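Local structure of GTP cyclohydrolase 1 type 2 homolog (Escherichia coli, Escherichia coli O157:H7, 1NMO) at residues Y66-E71 and G95-L100; S177-A182 and I200-E205. The protein forms a toroidal homohexamer with a dinuclear metal site and may help degrade radiation-damaged nucleotides. One frame throughout, in Å; residues are numbered along the deposited sequence.

Interaction 1 (Y66-E71 and G95-L100)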
ATOM      1  N   TYR A  66       5.143  -7.600 -37.827  1.00 14.19           N
ATOM      2  CA  TYR A  66       4.040  -6.731 -38.311  1.00 15.52           C
ATOM      3  C   TYR A  66       3.215  -7.310 -39.474  1.00 15.81           C
ATOM      4  O   TYR A  66       3.305  -8.494 -39.805  1.00 15.65           O
ATOM      5  CB  TYR A  66       4.621  -5.387 -38.774  1.00 12.70           C
ATOM      6  CG  TYR A  66       5.572  -4.699 -37.808  1.00 12.26           C
ATOM      7  CD1 TYR A  66       5.381  -4.797 -36.469  1.00 12.25           C
ATOM      8  CD2 TYR A  66       6.692  -3.946 -38.259  1.00 10.78           C
ATOM      9  CE1 TYR A  66       6.269  -4.199 -35.565  1.00 12.62           C
ATOM     10  CE2 TYR A  66       7.580  -3.333 -37.343  1.00  9.16           C
ATOM     11  CZ  TYR A  66       7.349  -3.489 -35.990  1.00 10.26           C
ATOM     12  OH  TYR A  66       8.194  -3.022 -34.975  1.00 10.84           O
ATOM     13  N   PHE A  67       2.377  -6.455 -40.059  1.00 16.99           N
ATOM     14  CA  PHE A  67       1.598  -6.820 -41.262  1.00 17.96           C
ATOM     15  C   PHE A  67       0.648  -7.982 -41.080  1.00 19.62           C
ATOM     16  O   PHE A  67       0.615  -8.881 -41.921  1.00 19.06           O
ATOM     17  CB  PHE A  67       2.588  -7.165 -42.355  1.00 17.00           C
ATOM     18  CG  PHE A  67       3.701  -6.155 -42.460  1.00 16.64           C
ATOM     19  CD1 PHE A  67       3.398  -4.801 -42.503  1.00 15.52           C
ATOM     20  CD2 PHE A  67       5.019  -6.542 -42.504  1.00 16.05           C
ATOM     21  CE1 PHE A  67       4.401  -3.844 -42.584  1.00 14.23           C
ATOM     22  CE2 PHE A  67       6.010  -5.615 -42.587  1.00 15.90           C
ATOM     23  CZ  PHE A  67       5.682  -4.242 -42.627  1.00 15.13           C
ATOM     24  N   TRP A  68      -0.067  -7.989 -39.948  1.00 22.20           N
ATOM     25  CA  TRP A  68      -1.076  -9.015 -39.638  1.00 23.02           C
ATOM     26  C   TRP A  68      -2.267  -8.884 -40.619  1.00 24.28           C
ATOM     27  O   TRP A  68      -2.673  -7.755 -41.025  1.00 22.26           O
ATOM     28  CB  TRP A  68      -1.584  -8.846 -38.198  1.00 22.40           C
ATOM     29  CG  TRP A  68      -0.512  -9.126 -37.210  1.00 24.82           C
ATOM     30  CD1 TRP A  68       0.409  -8.208 -36.726  1.00 25.44           C
ATOM     31  CD2 TRP A  68      -0.037 -10.439 -36.769  1.00 24.99           C
ATOM     32  NE1 TRP A  68       1.438  -8.876 -36.039  1.00 24.32           N
ATOM     33  CE2 TRP A  68       1.191 -10.224 -36.036  1.00 23.98           C
ATOM     34  CE3 TRP A  68      -0.518 -11.770 -36.919  1.00 24.57           C
ATOM     35  CZ2 TRP A  68       1.938 -11.293 -35.463  1.00 23.87           C
ATOM     36  CZ3 TRP A  68       0.233 -12.834 -36.348  1.00 22.48           C
ATOM     37  CH2 TRP A  68       1.447 -12.580 -35.627  1.00 23.39           C
ATOM     38  N   LYS A  69      -2.832 -10.049 -40.948  1.00 24.84           N
ATOM     39  CA  LYS A  69      -3.930 -10.079 -41.855  1.00 27.10           C
ATOM     40  C   LYS A  69      -5.084  -9.236 -41.316  1.00 28.05           C
ATOM     41  O   LYS A  69      -5.518  -9.338 -40.127  1.00 26.76           O
ATOM     42  CB  LYS A  69      -4.390 -11.524 -42.153  1.00 28.78           C
ATOM     43  CG  LYS A  69      -5.129 -11.671 -43.511  1.00 31.26           C
ATOM     44  CD  LYS A  69      -4.337 -12.557 -44.571  1.00 33.28           C
ATOM     45  CE  LYS A  69      -3.679 -13.839 -43.951  1.00 33.61           C
ATOM     46  NZ  LYS A  69      -4.626 -14.945 -43.497  1.00 34.85           N
ATOM     47  N   GLY A  70      -5.533  -8.342 -42.214  1.00 28.77           N
ATOM     48  CA  GLY A  70      -6.639  -7.463 -41.891  1.00 29.31           C
ATOM     49  C   GLY A  70      -6.362  -6.110 -41.265  1.00 29.37           C
ATOM     50  O   GLY A  70      -7.307  -5.349 -41.222  1.00 29.45           O
ATOM     51  N   GLU A  71      -5.150  -5.809 -40.779  1.00 28.46           N
ATOM     52  CA  GLU A  71      -4.925  -4.486 -40.198  1.00 28.74           C
ATOM     53  C   GLU A  71      -4.779  -3.466 -41.339  1.00 28.33           C
ATOM     54  O   GLU A  71      -4.588  -3.856 -42.501  1.00 29.14           O
ATOM     55  CB  GLU A  71      -3.669  -4.474 -39.293  1.00 29.80           C
ATOM     56  CG  GLU A  71      -2.277  -4.873 -39.954  1.00 32.29           C
ATOM     57  CD  GLU A  71      -1.089  -4.794 -38.958  1.00 32.86           C
ATOM     58  OE1 GLU A  71      -1.299  -5.197 -37.767  1.00 34.86           O
ATOM     59  OE2 GLU A  71       0.037  -4.338 -39.352  1.00 34.65           O
ATOM     60  N   GLY A  95      10.453 -11.907 -38.515  1.00 10.09           N
ATOM     61  CA  GLY A  95       9.491 -12.443 -37.550  1.00  8.96           C
ATOM     62  C   GLY A  95       9.072 -13.864 -38.030  1.00 11.98           C
ATOM     63  O   GLY A  95       8.999 -14.103 -39.253  1.00 12.88           O
ATOM     64  N   TRP A  96       8.880 -14.834 -37.117  1.00 12.77           N
ATOM     65  CA  TRP A  96       8.355 -16.155 -37.435  1.00 12.72           C
ATOM     66  C   TRP A  96       7.225 -16.409 -36.432  1.00 13.74           C
ATOM     67  O   TRP A  96       7.462 -16.534 -35.228  1.00 15.77           O
ATOM     68  CB  TRP A  96       9.403 -17.250 -37.300  1.00 12.29           C
ATOM     69  CG  TRP A  96      10.219 -17.376 -38.533  1.00 12.30           C
ATOM     70  CD1 TRP A  96       9.913 -18.105 -39.637  1.00 14.26           C
ATOM     71  CD2 TRP A  96      11.420 -16.644 -38.857  1.00 13.00           C
ATOM     72  NE1 TRP A  96      10.824 -17.879 -40.628  1.00 13.30           N
ATOM     73  CE2 TRP A  96      11.764 -16.987 -40.182  1.00 12.13           C
ATOM     74  CE3 TRP A  96      12.241 -15.730 -38.146  1.00 12.88           C
ATOM     75  CZ2 TRP A  96      12.872 -16.456 -40.823  1.00 11.17           C
ATOM     76  CZ3 TRP A  96      13.337 -15.197 -38.765  1.00 10.40           C
ATOM     77  CH2 TRP A  96      13.652 -15.561 -40.114  1.00 12.98           C
ATOM     78  N   HIS A  97       5.987 -16.492 -36.914  1.00 15.33           N
ATOM     79  CA  HIS A  97       4.834 -16.721 -36.050  1.00 15.43           C
ATOM     80  C   HIS A  97       4.561 -18.242 -35.881  1.00 16.95           C
ATOM     81  O   HIS A  97       5.333 -18.904 -35.184  1.00 17.75           O
ATOM     82  CB  HIS A  97       3.621 -15.963 -36.616  1.00 15.25           C
ATOM     83  CG  HIS A  97       2.425 -15.937 -35.715  1.00 16.94           C
ATOM     84  ND1 HIS A  97       1.168 -16.336 -36.139  1.00 18.12           N
ATOM     85  CD2 HIS A  97       2.293 -15.618 -34.400  1.00 16.69           C
ATOM     86  CE1 HIS A  97       0.318 -16.276 -35.124  1.00 17.55           C
ATOM     87  NE2 HIS A  97       0.970 -15.841 -34.058  1.00 18.63           N
ATOM     88  N   LEU A  98       3.564 -18.851 -36.537  1.00 16.05           N
ATOM     89  CA  LEU A  98       3.293 -20.272 -36.217  1.00 14.81           C
ATOM     90  C   LEU A  98       4.479 -21.222 -36.279  1.00 15.70           C
ATOM     91  O   LEU A  98       4.655 -22.128 -35.390  1.00 17.71           O
ATOM     92  CB  LEU A  98       2.095 -20.802 -37.038  1.00 13.59           C
ATOM     93  CG  LEU A  98       0.840 -19.924 -36.727  1.00 14.67           C
ATOM     94  CD1 LEU A  98      -0.389 -20.389 -37.534  1.00 14.54           C
ATOM     95  CD2 LEU A  98       0.493 -19.974 -35.256  1.00 14.16           C
ATOM     96  N   PRO A  99       5.353 -21.043 -37.275  1.00 14.76           N
ATOM     97  CA  PRO A  99       6.480 -21.989 -37.285  1.00 15.24           C
ATOM     98  C   PRO A  99       7.243 -21.964 -35.973  1.00 15.64           C
ATOM     99  O   PRO A  99       7.775 -23.010 -35.497  1.00 17.93           O
ATOM    100  CB  PRO A  99       7.325 -21.527 -38.482  1.00 14.14           C
ATOM    101  CG  PRO A  99       6.254 -20.941 -39.428  1.00 13.34           C
ATOM    102  CD  PRO A  99       5.410 -20.135 -38.426  1.00 14.10           C
ATOM    103  N   LEU A 100       7.306 -20.796 -35.337  1.00 15.77           N
ATOM    104  CA  LEU A 100       8.072 -20.724 -34.057  1.00 14.17           C
ATOM    105  C   LEU A 100       7.244 -21.237 -32.862  1.00 13.73           C
ATOM    106  O   LEU A 100       7.750 -21.374 -31.758  1.00 15.34           O
ATOM    107  CB  LEU A 100       8.618 -19.296 -33.838  1.00 11.00           C
ATOM    108  CG  LEU A 100       9.755 -19.133 -32.795  1.00  9.77           C
ATOM    109  CD1 LEU A 100      10.944 -20.054 -33.110  1.00  6.97           C
ATOM    110  CD2 LEU A 100      10.276 -17.702 -32.978  1.00  9.39           C
TER

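Interaction 2 (S177-A182 and I200-E205)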
ATOM      1  N   SER A 177      -8.874 -20.949 -26.936  1.00 16.97           N
ATOM      2  CA  SER A 177     -10.049 -21.510 -27.598  1.00 17.79           C
ATOM      3  C   SER A 177      -9.890 -22.999 -27.883  1.00 18.17           C
ATOM      4  O   SER A 177     -10.848 -23.669 -28.326  1.00 19.11           O
ATOM      5  CB  SER A 177     -10.371 -20.689 -28.873  1.00 16.73           C
ATOM      6  OG  SER A 177      -9.378 -20.890 -29.851  1.00 20.60           O
ATOM      7  N   PHE A 178      -8.702 -23.538 -27.569  1.00 16.84           N
ATOM      8  CA  PHE A 178      -8.434 -24.948 -27.843  1.00 15.94           C
ATOM      9  C   PHE A 178      -8.811 -25.780 -26.645  1.00 16.55           C
ATOM     10  O   PHE A 178      -8.661 -26.990 -26.636  1.00 16.61           O
ATOM     11  CB  PHE A 178      -6.946 -25.131 -28.140  1.00 15.28           C
ATOM     12  CG  PHE A 178      -6.553 -24.689 -29.520  1.00 14.30           C
ATOM     13  CD1 PHE A 178      -7.151 -25.291 -30.654  1.00 14.59           C
ATOM     14  CD2 PHE A 178      -5.547 -23.729 -29.708  1.00 13.84           C
ATOM     15  CE1 PHE A 178      -6.751 -24.944 -31.940  1.00 14.56           C
ATOM     16  CE2 PHE A 178      -5.131 -23.368 -30.991  1.00 12.21           C
ATOM     17  CZ  PHE A 178      -5.702 -23.946 -32.106  1.00 13.57           C
ATOM     18  N   ILE A 179      -9.292 -25.133 -25.597  1.00 14.67           N
ATOM     19  CA  ILE A 179      -9.645 -25.911 -24.462  1.00 13.30           C
ATOM     20  C   ILE A 179     -10.705 -27.001 -24.670  1.00 14.83           C
ATOM     21  O   ILE A 179     -10.621 -28.097 -24.051  1.00 12.93           O
ATOM     22  CB  ILE A 179     -10.072 -25.006 -23.296  1.00 12.35           C
ATOM     23  CG1 ILE A 179     -10.281 -25.884 -22.051  1.00 11.68           C
ATOM     24  CG2 ILE A 179     -11.370 -24.204 -23.638  1.00 11.03           C
ATOM     25  CD1 ILE A 179     -10.368 -25.064 -20.666  1.00  8.27           C
ATOM     26  N   ASP A 180     -11.704 -26.758 -25.526  1.00 15.61           N
ATOM     27  CA  ASP A 180     -12.745 -27.764 -25.666  1.00 17.23           C
ATOM     28  C   ASP A 180     -12.207 -28.969 -26.406  1.00 18.95           C
ATOM     29  O   ASP A 180     -12.451 -30.119 -25.999  1.00 18.69           O
ATOM     30  CB  ASP A 180     -13.933 -27.240 -26.408  1.00 18.38           C
ATOM     31  CG  ASP A 180     -14.733 -26.232 -25.610  1.00 20.41           C
ATOM     32  OD1 ASP A 180     -14.641 -26.180 -24.347  1.00 18.67           O
ATOM     33  OD2 ASP A 180     -15.475 -25.486 -26.310  1.00 23.98           O
ATOM     34  N   SER A 181     -11.460 -28.719 -27.476  1.00 17.97           N
ATOM     35  CA  SER A 181     -10.945 -29.837 -28.178  1.00 18.89           C
ATOM     36  C   SER A 181      -9.991 -30.636 -27.244  1.00 18.61           C
ATOM     37  O   SER A 181      -9.889 -31.853 -27.384  1.00 19.21           O
ATOM     38  CB  SER A 181     -10.273 -29.363 -29.455  1.00 17.59           C
ATOM     39  OG  SER A 181      -8.907 -29.589 -29.310  1.00 20.53           O
ATOM     40  N   ALA A 182      -9.306 -30.006 -26.288  1.00 16.43           N
ATOM     41  CA  ALA A 182      -8.447 -30.812 -25.395  1.00 15.16           C
ATOM     42  C   ALA A 182      -9.319 -31.591 -24.479  1.00 14.54           C
ATOM     43  O   ALA A 182      -9.008 -32.692 -24.173  1.00 14.74           O
ATOM     44  CB  ALA A 182      -7.522 -29.950 -24.574  1.00 11.71           C
ATOM     45  N   ILE A 200     -13.518 -20.174 -18.903  1.00 16.88           N
ATOM     46  CA  ILE A 200     -13.869 -20.587 -17.533  1.00 16.96           C
ATOM     47  C   ILE A 200     -15.047 -21.606 -17.432  1.00 17.06           C
ATOM     48  O   ILE A 200     -15.053 -22.517 -16.590  1.00 16.45           O
ATOM     49  CB  ILE A 200     -14.229 -19.308 -16.676  1.00 16.05           C
ATOM     50  CG1 ILE A 200     -13.011 -18.399 -16.590  1.00 15.44           C
ATOM     51  CG2 ILE A 200     -14.610 -19.717 -15.276  1.00 15.60           C
ATOM     52  CD1 ILE A 200     -11.837 -19.109 -15.994  1.00 17.88           C
ATOM     53  N   HIS A 201     -16.061 -21.446 -18.263  1.00 15.91           N
ATOM     54  CA  HIS A 201     -17.186 -22.409 -18.204  1.00 16.25           C
ATOM     55  C   HIS A 201     -16.701 -23.742 -18.794  1.00 16.61           C
ATOM     56  O   HIS A 201     -17.190 -24.858 -18.446  1.00 15.95           O
ATOM     57  CB  HIS A 201     -18.389 -21.875 -19.032  1.00 15.81           C
ATOM     58  CG  HIS A 201     -18.781 -20.473 -18.678  1.00 16.09           C
ATOM     59  ND1 HIS A 201     -19.044 -20.090 -17.377  1.00 18.08           N
ATOM     60  CD2 HIS A 201     -18.848 -19.340 -19.422  1.00 17.03           C
ATOM     61  CE1 HIS A 201     -19.257 -18.778 -17.335  1.00 17.14           C
ATOM     62  NE2 HIS A 201     -19.141 -18.302 -18.562  1.00 17.75           N
ATOM     63  N   SER A 202     -15.781 -23.652 -19.743  1.00 16.38           N
ATOM     64  CA  SER A 202     -15.268 -24.911 -20.301  1.00 17.83           C
ATOM     65  C   SER A 202     -14.488 -25.678 -19.253  1.00 16.70           C
ATOM     66  O   SER A 202     -14.666 -26.875 -19.132  1.00 18.85           O
ATOM     67  CB  SER A 202     -14.365 -24.657 -21.506  1.00 15.98           C
ATOM     68  OG  SER A 202     -15.107 -24.044 -22.556  1.00 18.45           O
ATOM     69  N   ALA A 203     -13.648 -24.990 -18.478  1.00 16.20           N
ATOM     70  CA  ALA A 203     -12.832 -25.628 -17.447  1.00 15.58           C
ATOM     71  C   ALA A 203     -13.719 -26.297 -16.448  1.00 16.95           C
ATOM     72  O   ALA A 203     -13.536 -27.506 -16.106  1.00 16.94           O
ATOM     73  CB  ALA A 203     -11.992 -24.593 -16.732  1.00 15.99           C
ATOM     74  N   ARG A 204     -14.703 -25.510 -15.992  1.00 15.71           N
ATOM     75  CA  ARG A 204     -15.654 -25.971 -15.004  1.00 16.62           C
ATOM     76  C   ARG A 204     -16.572 -27.133 -15.460  1.00 16.50           C
ATOM     77  O   ARG A 204     -16.691 -28.130 -14.759  1.00 16.52           O
ATOM     78  CB  ARG A 204     -16.550 -24.794 -14.543  1.00 15.80           C
ATOM     79  CG  ARG A 204     -15.881 -23.814 -13.586  1.00 15.91           C
ATOM     80  CD  ARG A 204     -16.805 -22.533 -13.363  1.00 15.00           C
ATOM     81  NE  ARG A 204     -16.147 -21.531 -12.491  1.00 15.76           N
ATOM     82  CZ  ARG A 204     -16.667 -20.316 -12.264  1.00 16.40           C
ATOM     83  NH1 ARG A 204     -17.829 -19.981 -12.848  1.00 13.69           N
ATOM     84  NH2 ARG A 204     -16.069 -19.433 -11.426  1.00 17.21           N
ATOM     85  N   GLU A 205     -17.213 -26.974 -16.617  1.00 16.46           N
ATOM     86  CA  GLU A 205     -18.176 -27.943 -17.109  1.00 15.82           C
ATOM     87  C   GLU A 205     -17.632 -29.240 -17.662  1.00 16.30           C
ATOM     88  O   GLU A 205     -18.366 -30.233 -17.803  1.00 15.60           O
ATOM     89  CB  GLU A 205     -19.097 -27.249 -18.107  1.00 14.48           C
ATOM     90  CG  GLU A 205     -20.112 -26.324 -17.353  1.00 15.31           C
ATOM     91  CD  GLU A 205     -20.981 -25.472 -18.332  1.00 18.20           C
ATOM     92  OE1 GLU A 205     -21.482 -25.987 -19.366  1.00 19.64           O
ATOM     93  OE2 GLU A 205     -21.159 -24.257 -18.097  1.00 18.15           O
TER

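Interaction 1 (Y66-E71 and G95-L100)
The indole of W68 meets the imidazole of H97 in a T-shaped stack: the rim of the six-membered ring points at the imidazole face, the ring planes stand at 89° and the centroids lie 4.7 Å apart. Two neighbouring carbons of the indole do the touching. CH2 of W68 sits over the middle of the imidazole, 3.4 Å from CD2 of H97, while CZ3 of W68, over the same face, lies 3.6 Å from ND1 of H97. A tryptophan suits the place because its benzo rim lies far from its backbone. CG of H97 lies anti to the backbone N (chi1 -171°), carrying the ring toward W68.

NE1 of W68 is hydrogen-bonded to the carbonyl of G65, and ND1 of H97 to the carboxylate of D21, which probably makes the imidazole more electron-rich. Behind W68, the chain reverses in a type II turn from W68 to E71, closed by E71 N to W68 O at 3.2 Å; G70 takes the positive phi such a turn requires. H97 lies against the ring of H63 and W68 comes near H64, both iron ligands, so the pair is probably part of the second shell of the dinuclear metal site.

Interaction 2 (S177-A182 and I200-E205)
S202 and D180 face each other between two helices, and the hydroxyl of S202 donates a hydrogen bond to the carboxylate: OG lies 2.8 Å from OD1 of D180, on the syn side and 19° out of the carboxylate plane. With OG beside the backbone N of S202 (chi1 -63°), the small side chain places its hydroxyl toward D180. An aspartate suits the partly exposed end of the contact, where D180 also touches Q206.

Beneath this polar bridge the contact is apolar and buried. The two branches of I179 divide the work: CG2 packs against CB of S202 at 3.7 Å, and CD1 extends to the backbone of A203, 3.9 Å from its N. Since A203 ends at a methyl, the isoleucine can reach that backbone, although the side-chain contact itself is looser, with CD1 of I179 4.3 Å from CB of A203. Within the two segments the nearest CA atoms are those of D180 and S202, 6.6 Å apart.

A second subunit reaches this contact too: S202 and E205 pack on its M78. Inward, I179 rests on F190 and F210, and A203 on F210 and C157, so both helices cover one face of the sheet containing strands 189-192, 209-212 and 155-157.

How the interactions relate
Interaction 1 precedes interaction 2 along the chain, and the first closes before the second opens. Their centres lie 26 Å apart, and their nearest atoms, about 8 Å apart, do not touch. They belong to different sheets. The loop 66-71 follows strand 59-62 and the segment 95-100 follows strand 92-95, neighbouring parallel strands of the five-stranded sheet, whereas helices 179-185 and 197-205 pack on the six-stranded one. Interaction 1 lies beside the irons, while interaction 2 is remote from them and borders a neighbouring subunit. R82 of that subunit forms a salt bridge with E205, so helix 78-88, which borders the loop of interaction 1, also lies, in a neighbouring copy, against interaction 2.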